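Local coordinates for ceramide very long chain fatty acid hydroxylase SCS7 (Saccharomyces cerevisiae, PDB 4ZR1), which hydroxylates the very long chain fatty acid of ceramides in sphingolipid metabolism, postulated to act at C-2, and holds two zinc ions in a probable catalytic dimetal centre, at residues V115-H118 with M119-L123; F154-D157 with D158-E162; F167-H170 with F171-G175; A216-A219 with G220-G224. All coordinates share one frame; numbering follows the deposited sequence.

Contact 1: V115-H118 with M119-L123; sequences VVYH and MGVAL
Y117 lays one face of its ring over V121, one helical turn further on. The methyl CG2 of V121 sits 3.9 Å from the centroid of the Y117 ring and 18° off the ring normal, a CH-pi contact. The atom of the ring closest to that methyl is CZ of Y117, at 3.7 Å, so the hydroxyl end is overlapped more than the base. With CG beside its own carbonyl carbon (chi1 168°), Y117 sends the ring along the helix toward V121. In V121 it is CG2, the branch beside the backbone N, that does the touching. The next residue, H118, puts ND1 at the edge of the Y117 ring. CD2 of Y117 in turn lies over one face of the H118 imidazole. ND1 of H118 is hydrogen-bonded to the carbonyl of V114. The backbone keeps regular alpha-helical bonds: V121 N gives to Y117 O at 3.0 Å, and M119 N gives to V115 O at 3.0 Å. V115, M119 and A122 pack on helix 211-236. This i to i+4 pairing along an alpha-helix belongs to the end of the first transmembrane helix inferred to face the lumen.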
# COMPACT_ATOMS: atom_id res chain seq x y z
N VAL A 115 14.72 -12.52 8.93
CA VAL A 115 15.18 -13.12 7.68
C VAL A 115 16.49 -13.87 7.87
O VAL A 115 16.62 -15.03 7.46
CB VAL A 115 15.39 -12.05 6.58
CG1 VAL A 115 16.11 -12.66 5.40
CG2 VAL A 115 14.06 -11.49 6.13
N VAL A 116 17.45 -13.21 8.50
CA VAL A 116 18.77 -13.78 8.72
C VAL A 116 18.75 -14.98 9.67
O VAL A 116 19.51 -15.94 9.49
CB VAL A 116 19.74 -12.71 9.25
CG1 VAL A 116 21.06 -13.32 9.66
CG2 VAL A 116 19.95 -11.62 8.19
N TYR A 117 17.88 -14.95 10.68
CA TYR A 117 17.80 -16.08 11.61
C TYR A 117 17.25 -17.32 10.93
O TYR A 117 17.83 -18.40 11.04
CB TYR A 117 16.94 -15.74 12.82
CG TYR A 117 16.60 -16.96 13.66
CD1 TYR A 117 17.46 -17.41 14.66
CD2 TYR A 117 15.43 -17.69 13.44
CE1 TYR A 117 17.17 -18.53 15.41
CE2 TYR A 117 15.13 -18.81 14.18
CZ TYR A 117 15.99 -19.23 15.17
OH TYR A 117 15.68 -20.35 15.91
N HIS A 118 16.12 -17.18 10.24
CA HIS A 118 15.51 -18.33 9.57
C HIS A 118 16.40 -18.89 8.46
O HIS A 118 16.45 -20.10 8.26
CB HIS A 118 14.14 -17.96 9.00
CG HIS A 118 13.07 -17.84 10.03
ND1 HIS A 118 12.93 -16.73 10.83
CD2 HIS A 118 12.07 -18.69 10.39
CE1 HIS A 118 11.90 -16.90 11.64
NE2 HIS A 118 11.36 -18.08 11.39
N MET A 119 17.10 -18.02 7.75
CA MET A 119 17.98 -18.49 6.69
C MET A 119 19.22 -19.14 7.28
O MET A 119 19.68 -20.17 6.78
CB MET A 119 18.38 -17.35 5.75
CG MET A 119 19.14 -17.82 4.50
SD MET A 119 18.33 -19.20 3.63
CE MET A 119 19.30 -19.28 2.14
N GLY A 120 19.76 -18.55 8.34
CA GLY A 120 20.93 -19.10 9.00
C GLY A 120 20.69 -20.51 9.54
O GLY A 120 21.57 -21.35 9.46
N VAL A 121 19.49 -20.74 10.09
CA VAL A 121 19.09 -22.06 10.57
C VAL A 121 19.09 -23.07 9.44
O VAL A 121 19.63 -24.17 9.57
CB VAL A 121 17.67 -22.03 11.20
CG1 VAL A 121 17.17 -23.45 11.45
CG2 VAL A 121 17.65 -21.21 12.48
N ALA A 122 18.47 -22.70 8.33
CA ALA A 122 18.42 -23.56 7.16
C ALA A 122 19.82 -23.92 6.64
O ALA A 122 20.05 -25.06 6.22
CB ALA A 122 17.60 -22.89 6.06
N LEU A 123 20.74 -22.97 6.68
CA LEU A 123 22.09 -23.19 6.16
C LEU A 123 22.97 -24.07 7.06
O LEU A 123 24.11 -24.36 6.71
CB LEU A 123 22.80 -21.85 5.92
CG LEU A 123 22.27 -21.00 4.77
CD1 LEU A 123 22.84 -19.59 4.85
CD2 LEU A 123 22.62 -21.62 3.43

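Contact 2: F154-D157 with D158-E162; sequences FHFD and DWLPE. With ZN (zinc ion), chain D.
This is a local turn contact on the side inferred to be cytoplasmic, in the loop between helices 128-154 and 164-179. Two successive i to i+3 backbone bonds shape it. W159 N gives to F156 O at 3.0 Å, and L160 N gives to D157 O at 2.8 Å. The second donor stands 41° out of the carbonyl plane. CB of W159 lies over one face of the F156 ring, 4.1 Å from its centroid and 29° off the normal, as a CH-pi contact. Between the two side chains the nearest atoms are CE2 of F156 and CB of W159, at 3.7 Å. CD2 of F156 also meets CG of L160 at 3.9 Å. With an alanine for F156 the backbone bonds would stay, but a gap is likely to open beside CB of W159 and CG of L160, which lose their shared apolar partner. With CG beside the backbone N (chi1 -58°), the carboxylate of D157 turns toward the H155 ring, at the nitrogen that does not bind zinc. OD2 of D157 lies in the plane of that ring and takes a weak hydrogen bond from ND1 of H155 at 3.4 Å, while OD1 accepts from NE2 of H170. D157 is thus a second-shell residue that probably helps to fix the rotation of H155. OD1 of D158 makes a salt bridge with K71. NE2 of H155 binds zinc at 2.1 Å, together with H150, H174, H178 and H254. With H150 it makes the spaced histidine pair of a histidine box, typical of the membrane hydroxylase and desaturase metal site.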
# COMPACT_ATOMS: atom_id res chain seq x y z
N PHE A 154 -6.21 -5.25 -0.75
CA PHE A 154 -6.07 -3.81 -0.65
C PHE A 154 -7.09 -3.03 -1.51
O PHE A 154 -7.63 -2.02 -1.08
CB PHE A 154 -4.66 -3.40 -1.03
CG PHE A 154 -3.63 -3.78 -0.02
CD1 PHE A 154 -3.99 -4.45 1.14
CD2 PHE A 154 -2.29 -3.48 -0.22
CE1 PHE A 154 -3.04 -4.81 2.08
CE2 PHE A 154 -1.33 -3.84 0.72
CZ PHE A 154 -1.71 -4.50 1.86
N HIS A 155 -7.33 -3.49 -2.73
CA HIS A 155 -8.30 -2.81 -3.57
C HIS A 155 -9.59 -3.62 -3.74
O HIS A 155 -10.13 -3.70 -4.84
CB HIS A 155 -7.69 -2.49 -4.94
CG HIS A 155 -6.71 -1.36 -4.90
ND1 HIS A 155 -7.09 -0.04 -5.02
CD2 HIS A 155 -5.37 -1.35 -4.73
CE1 HIS A 155 -6.03 0.73 -4.94
NE2 HIS A 155 -4.97 -0.04 -4.77
N PHE A 156 -10.06 -4.21 -2.65
CA PHE A 156 -11.40 -4.78 -2.55
C PHE A 156 -12.44 -3.84 -3.17
O PHE A 156 -13.27 -4.26 -3.98
CB PHE A 156 -11.74 -5.05 -1.09
CG PHE A 156 -12.61 -6.26 -0.87
CD1 PHE A 156 -12.06 -7.53 -0.91
CD2 PHE A 156 -13.96 -6.12 -0.59
CE1 PHE A 156 -12.85 -8.64 -0.70
CE2 PHE A 156 -14.75 -7.23 -0.38
CZ PHE A 156 -14.20 -8.49 -0.43
N ASP A 157 -12.37 -2.57 -2.77
CA ASP A 157 -13.16 -1.47 -3.36
C ASP A 157 -14.64 -1.77 -3.60
O ASP A 157 -15.39 -1.93 -2.65
CB ASP A 157 -12.51 -1.01 -4.67
CG ASP A 157 -11.06 -0.56 -4.48
OD1 ASP A 157 -10.59 -0.48 -3.32
OD2 ASP A 157 -10.40 -0.27 -5.49
N ASP A 158 -15.04 -1.84 -4.88
CA ASP A 158 -16.43 -2.08 -5.28
C ASP A 158 -17.07 -3.24 -4.51
O ASP A 158 -18.24 -3.17 -4.13
CB ASP A 158 -16.50 -2.35 -6.79
CG ASP A 158 -17.91 -2.19 -7.36
OD1 ASP A 158 -18.87 -1.98 -6.58
OD2 ASP A 158 -18.05 -2.28 -8.60
N TRP A 159 -16.30 -4.30 -4.27
CA TRP A 159 -16.82 -5.50 -3.62
C TRP A 159 -17.08 -5.33 -2.11
O TRP A 159 -17.52 -6.27 -1.45
CB TRP A 159 -15.86 -6.67 -3.86
CG TRP A 159 -15.51 -6.89 -5.32
CD1 TRP A 159 -16.34 -6.72 -6.39
CD2 TRP A 159 -14.24 -7.31 -5.86
NE1 TRP A 159 -15.67 -7.01 -7.56
CE2 TRP A 159 -14.38 -7.37 -7.27
CE3 TRP A 159 -13.00 -7.63 -5.30
CZ2 TRP A 159 -13.33 -7.75 -8.11
CZ3 TRP A 159 -11.95 -8.01 -6.14
CH2 TRP A 159 -12.13 -8.06 -7.53
N LEU A 160 -16.83 -4.14 -1.58
CA LEU A 160 -17.00 -3.87 -0.15
C LEU A 160 -18.46 -3.82 0.31
O LEU A 160 -19.34 -3.37 -0.43
CB LEU A 160 -16.33 -2.55 0.23
CG LEU A 160 -14.84 -2.49 0.57
CD1 LEU A 160 -14.37 -1.04 0.53
CD2 LEU A 160 -14.58 -3.07 1.94
N PRO A 161 -18.72 -4.27 1.55
CA PRO A 161 -20.05 -4.17 2.16
C PRO A 161 -20.49 -2.73 2.38
O PRO A 161 -19.70 -1.81 2.18
CB PRO A 161 -19.88 -4.87 3.51
CG PRO A 161 -18.63 -5.67 3.39
CD PRO A 161 -17.75 -4.92 2.44
N GLU A 162 -21.73 -2.55 2.80
CA GLU A 162 -22.20 -1.25 3.26
C GLU A 162 -22.00 -1.17 4.76
O GLU A 162 -22.96 -1.15 5.53
CB GLU A 162 -23.66 -1.02 2.88
CG GLU A 162 -23.87 -0.87 1.37
CD GLU A 162 -23.33 0.45 0.83
OE1 GLU A 162 -22.95 1.31 1.65
OE2 GLU A 162 -23.28 0.62 -0.41
ZN ZN D . -3.08 0.72 -4.47

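Contact 3: F167-H170 with F171-G175; sequences FATH and FLLHG. With ZN (zinc ion), chain D; BOG (octyl beta-D-glucopyranoside), chain E.
H170 and G175 meet in the close-packed part of this helical contact, where the helix widens into a pi-type turn. The carbonyl O of H170 accepts from both H174 N and G175 N, each at 3.0 Å. The first donor comes nearly along the C=O axis, the second from above the carbonyl plane. The extra residue in the turn brings CA of G175 to 3.7 Å from ND1 of H170, obliquely to the ring. A chi1 of 179° turns the H170 imidazole away from its backbone N and along the helix to G175. The ring is gripped at both nitrogens: ND1 is hydrogen-bonded to Y74 OH, and NE2 is held by D157. A leucine in place of H170 would keep some bulk but would probably leave OD1 of D157 and the hydroxyl of Y74 without this partner, and the carboxylate freer to turn. Close by, NE2 of H174 binds zinc at 2.2 Å, and its ring stacks on F154. The other side is looser. T169 is exposed, and its CG2 reaches CD1 of L173 only at 4.2 Å. L172 and L173 are partly exposed and border an octyl glucoside. The O4 of that detergent gives a hydrogen bond to L173 O at 2.6 Å, while CD2 of L172 touches its alkyl carbon C3' at 3.4 Å. In the fold, F167 and F171 pack on helices 60-65 and 71-78, with F167 stacked on Y74, and L173 leans on the end of helix 128-154.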
# COMPACT_ATOMS: atom_id res chain seq x y z
N PHE A 167 -15.06 -0.13 5.84
CA PHE A 167 -14.36 1.04 5.31
C PHE A 167 -13.14 1.39 6.17
O PHE A 167 -12.12 1.85 5.66
CB PHE A 167 -15.29 2.26 5.23
CG PHE A 167 -16.59 2.02 4.50
CD1 PHE A 167 -16.69 1.04 3.53
CD2 PHE A 167 -17.71 2.79 4.79
CE1 PHE A 167 -17.89 0.83 2.86
CE2 PHE A 167 -18.90 2.59 4.12
CZ PHE A 167 -18.99 1.61 3.16
N ALA A 168 -13.24 1.17 7.48
CA ALA A 168 -12.14 1.51 8.38
C ALA A 168 -11.00 0.51 8.23
O ALA A 168 -9.82 0.86 8.31
CB ALA A 168 -12.64 1.58 9.83
N THR A 169 -11.37 -0.75 7.99
CA THR A 169 -10.41 -1.82 7.74
C THR A 169 -9.66 -1.58 6.44
O THR A 169 -8.44 -1.71 6.37
CB THR A 169 -11.10 -3.19 7.67
OG1 THR A 169 -11.88 -3.41 8.85
CG2 THR A 169 -10.06 -4.31 7.52
N HIS A 170 -10.42 -1.24 5.41
CA HIS A 170 -9.86 -0.90 4.11
C HIS A 170 -8.89 0.28 4.24
O HIS A 170 -7.75 0.22 3.79
CB HIS A 170 -10.99 -0.56 3.13
CG HIS A 170 -10.51 -0.17 1.77
ND1 HIS A 170 -10.08 1.10 1.47
CD2 HIS A 170 -10.40 -0.89 0.63
CE1 HIS A 170 -9.72 1.15 0.20
NE2 HIS A 170 -9.90 -0.04 -0.33
N PHE A 171 -9.38 1.35 4.86
CA PHE A 171 -8.58 2.54 5.13
C PHE A 171 -7.25 2.21 5.80
O PHE A 171 -6.20 2.67 5.36
CB PHE A 171 -9.40 3.50 6.01
CG PHE A 171 -8.69 4.77 6.36
CD1 PHE A 171 -8.63 5.81 5.45
CD2 PHE A 171 -8.12 4.94 7.61
CE1 PHE A 171 -7.99 6.99 5.78
CE2 PHE A 171 -7.48 6.12 7.95
CZ PHE A 171 -7.41 7.15 7.04
N LEU A 172 -7.30 1.39 6.85
CA LEU A 172 -6.09 1.00 7.56
C LEU A 172 -5.13 0.13 6.73
O LEU A 172 -3.92 0.16 6.94
CB LEU A 172 -6.46 0.25 8.85
CG LEU A 172 -7.01 1.07 10.01
CD1 LEU A 172 -7.42 0.15 11.14
CD2 LEU A 172 -6.01 2.12 10.51
N LEU A 173 -5.66 -0.65 5.79
CA LEU A 173 -4.82 -1.56 5.01
C LEU A 173 -4.17 -0.90 3.81
O LEU A 173 -3.08 -1.28 3.42
CB LEU A 173 -5.62 -2.78 4.54
CG LEU A 173 -6.04 -3.74 5.65
CD1 LEU A 173 -6.68 -5.00 5.08
CD2 LEU A 173 -4.86 -4.08 6.54
N HIS A 174 -4.84 0.09 3.23
CA HIS A 174 -4.35 0.68 1.99
C HIS A 174 -5.05 2.00 1.60
O HIS A 174 -4.44 2.86 0.96
CB HIS A 174 -4.49 -0.33 0.86
CG HIS A 174 -3.67 -0.00 -0.35
ND1 HIS A 174 -2.30 0.09 -0.30
CD2 HIS A 174 -4.03 0.26 -1.62
CE1 HIS A 174 -1.84 0.39 -1.50
NE2 HIS A 174 -2.87 0.50 -2.33
N GLY A 175 -6.32 2.14 1.96
CA GLY A 175 -7.08 3.33 1.62
C GLY A 175 -6.39 4.62 2.04
O GLY A 175 -6.31 5.57 1.26
ZN ZN D . -3.08 0.72 -4.47
C1 BOG E . -1.05 1.26 6.40
O1 BOG E . -0.84 2.00 7.58
C2 BOG E . -0.42 1.99 5.25
O2 BOG E . -1.15 3.18 5.04
C3 BOG E . -0.52 1.18 3.98
O3 BOG E . 0.25 1.72 2.92
C4 BOG E . -0.13 -0.25 4.20
O4 BOG E . -0.49 -0.97 3.05
C5 BOG E . -0.88 -0.79 5.39
O5 BOG E . -0.52 -0.04 6.53
C6 BOG E . -0.52 -2.27 5.52
O6 BOG E . -0.59 -2.73 6.85
C1' BOG E . -1.98 2.16 8.40
C2' BOG E . -1.66 2.98 9.63
C3' BOG E . -2.63 2.60 10.73
C4' BOG E . -1.91 2.12 11.97
C5' BOG E . -2.71 1.02 12.65
C6' BOG E . -2.24 0.85 14.08
C7' BOG E . -2.91 -0.36 14.70
C8' BOG E . -4.32 0.00 15.11

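Contact 4: A216-A219 with G220-G224; sequences AGFA and GGLFG. With TRD (tridecane), chain K.
The F218 ring has CB of L222 over one face, and C6 of a bound tridecane approaches it obliquely, 4.1 Å from CE1 of F218. Its CE2 meets the methyl CD2 of L222 at 4.0 Å, a loose apolar contact one turn along the helix. The trans first torsion of F218 (chi1 177°) brings the ring over to L222, whose side chain it crosses at a slant. The rings of H118 and Y202 both meet F218 edge-to-face. A second tridecane also touches F218. G217 and G221 make another face of the helix. CA of G221 lies 3.5 Å from C7 of the tridecane, and the carbonyl O of G217 lies 3.7 Å from its C11. A beta carbon at G221 would fall on the alkyl chain, so the chain can lie directly on the backbone there. The backbone itself is regular: G221 N gives to G217 O at 3.1 Å, nearly straight (N-H...O 173°), and L222 N gives to F218 O at 2.9 Å. In the bundle, A216, A219 and L222 pack on helix 106-125. A216 and A219 also meet helix 128-154, and F218 and L222 reach helix 191-208.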
# COMPACT_ATOMS: atom_id res chain seq x y z
N ALA A 216 14.19 -21.67 5.07
CA ALA A 216 14.78 -21.03 3.89
C ALA A 216 13.72 -20.34 3.04
O ALA A 216 13.92 -19.23 2.56
CB ALA A 216 15.54 -22.04 3.06
N GLY A 217 12.59 -21.01 2.85
CA GLY A 217 11.50 -20.47 2.06
C GLY A 217 10.86 -19.25 2.69
O GLY A 217 10.64 -18.24 2.02
N PHE A 218 10.56 -19.33 3.99
CA PHE A 218 9.99 -18.20 4.70
C PHE A 218 10.97 -17.03 4.75
O PHE A 218 10.56 -15.87 4.63
CB PHE A 218 9.58 -18.58 6.12
CG PHE A 218 9.04 -17.43 6.91
CD1 PHE A 218 7.77 -16.92 6.65
CD2 PHE A 218 9.81 -16.84 7.91
CE1 PHE A 218 7.27 -15.85 7.37
CE2 PHE A 218 9.30 -15.76 8.65
CZ PHE A 218 8.03 -15.27 8.37
N ALA A 219 12.26 -17.33 4.93
CA ALA A 219 13.24 -16.25 5.00
C ALA A 219 13.18 -15.43 3.72
O ALA A 219 13.23 -14.20 3.76
CB ALA A 219 14.64 -16.81 5.24
N GLY A 220 13.05 -16.12 2.59
CA GLY A 220 12.99 -15.48 1.29
C GLY A 220 11.73 -14.64 1.07
O GLY A 220 11.81 -13.49 0.63
N GLY A 221 10.57 -15.22 1.37
CA GLY A 221 9.32 -14.50 1.30
C GLY A 221 9.34 -13.25 2.17
O GLY A 221 8.85 -12.18 1.78
N LEU A 222 9.94 -13.37 3.36
CA LEU A 222 10.01 -12.24 4.28
C LEU A 222 10.95 -11.16 3.73
O LEU A 222 10.63 -9.97 3.79
CB LEU A 222 10.46 -12.70 5.66
CG LEU A 222 10.49 -11.61 6.73
CD1 LEU A 222 9.12 -11.00 6.88
CD2 LEU A 222 10.95 -12.18 8.04
N PHE A 223 12.09 -11.59 3.18
CA PHE A 223 13.07 -10.66 2.58
C PHE A 223 12.44 -9.91 1.41
O PHE A 223 12.69 -8.72 1.21
CB PHE A 223 14.31 -11.41 2.12
CG PHE A 223 15.32 -10.55 1.40
CD1 PHE A 223 16.17 -9.72 2.10
CD2 PHE A 223 15.42 -10.58 0.02
CE1 PHE A 223 17.09 -8.93 1.44
CE2 PHE A 223 16.34 -9.81 -0.64
CZ PHE A 223 17.18 -8.98 0.07
N GLY A 224 11.63 -10.62 0.64
CA GLY A 224 10.92 -10.04 -0.47
C GLY A 224 9.95 -8.98 0.00
O GLY A 224 9.82 -7.94 -0.64
C1 TRD K . 1.75 -9.42 3.84
C2 TRD K . 2.07 -10.87 4.16
C3 TRD K . 3.56 -11.13 3.96
C4 TRD K . 3.88 -12.61 3.85
C5 TRD K . 5.39 -12.81 3.81
C6 TRD K . 5.71 -14.29 3.93
C7 TRD K . 6.04 -14.88 2.58
C8 TRD K . 5.82 -16.39 2.55
C9 TRD K . 6.75 -17.04 1.53
C10 TRD K . 6.46 -18.51 1.31
C11 TRD K . 7.48 -19.12 0.36
C12 TRD K . 7.24 -20.62 0.20
C13 TRD K . 8.30 -21.30 -0.66

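In the fold
Going from the N terminus, contact 1 comes first, on helix 106-125. Contact 2 follows, in the loop that leaves helix 128-154, then contact 3 on helix 164-179 and contact 4 on helix 211-236. All are local and in series; none nests in or crosses another. Contact 2 alone closes a turn in a loop. Contacts 1 and 4 touch, with V115 packed on A219, L222 and F223, and so join the first and fourth transmembrane helices. Contacts 2 and 3 touch at the zinc, through H155 and H174, and beside it, through D157 and H170, on the side inferred to be cytoplasmic. The centres of contacts 3 and 4 lie about 26 Å apart.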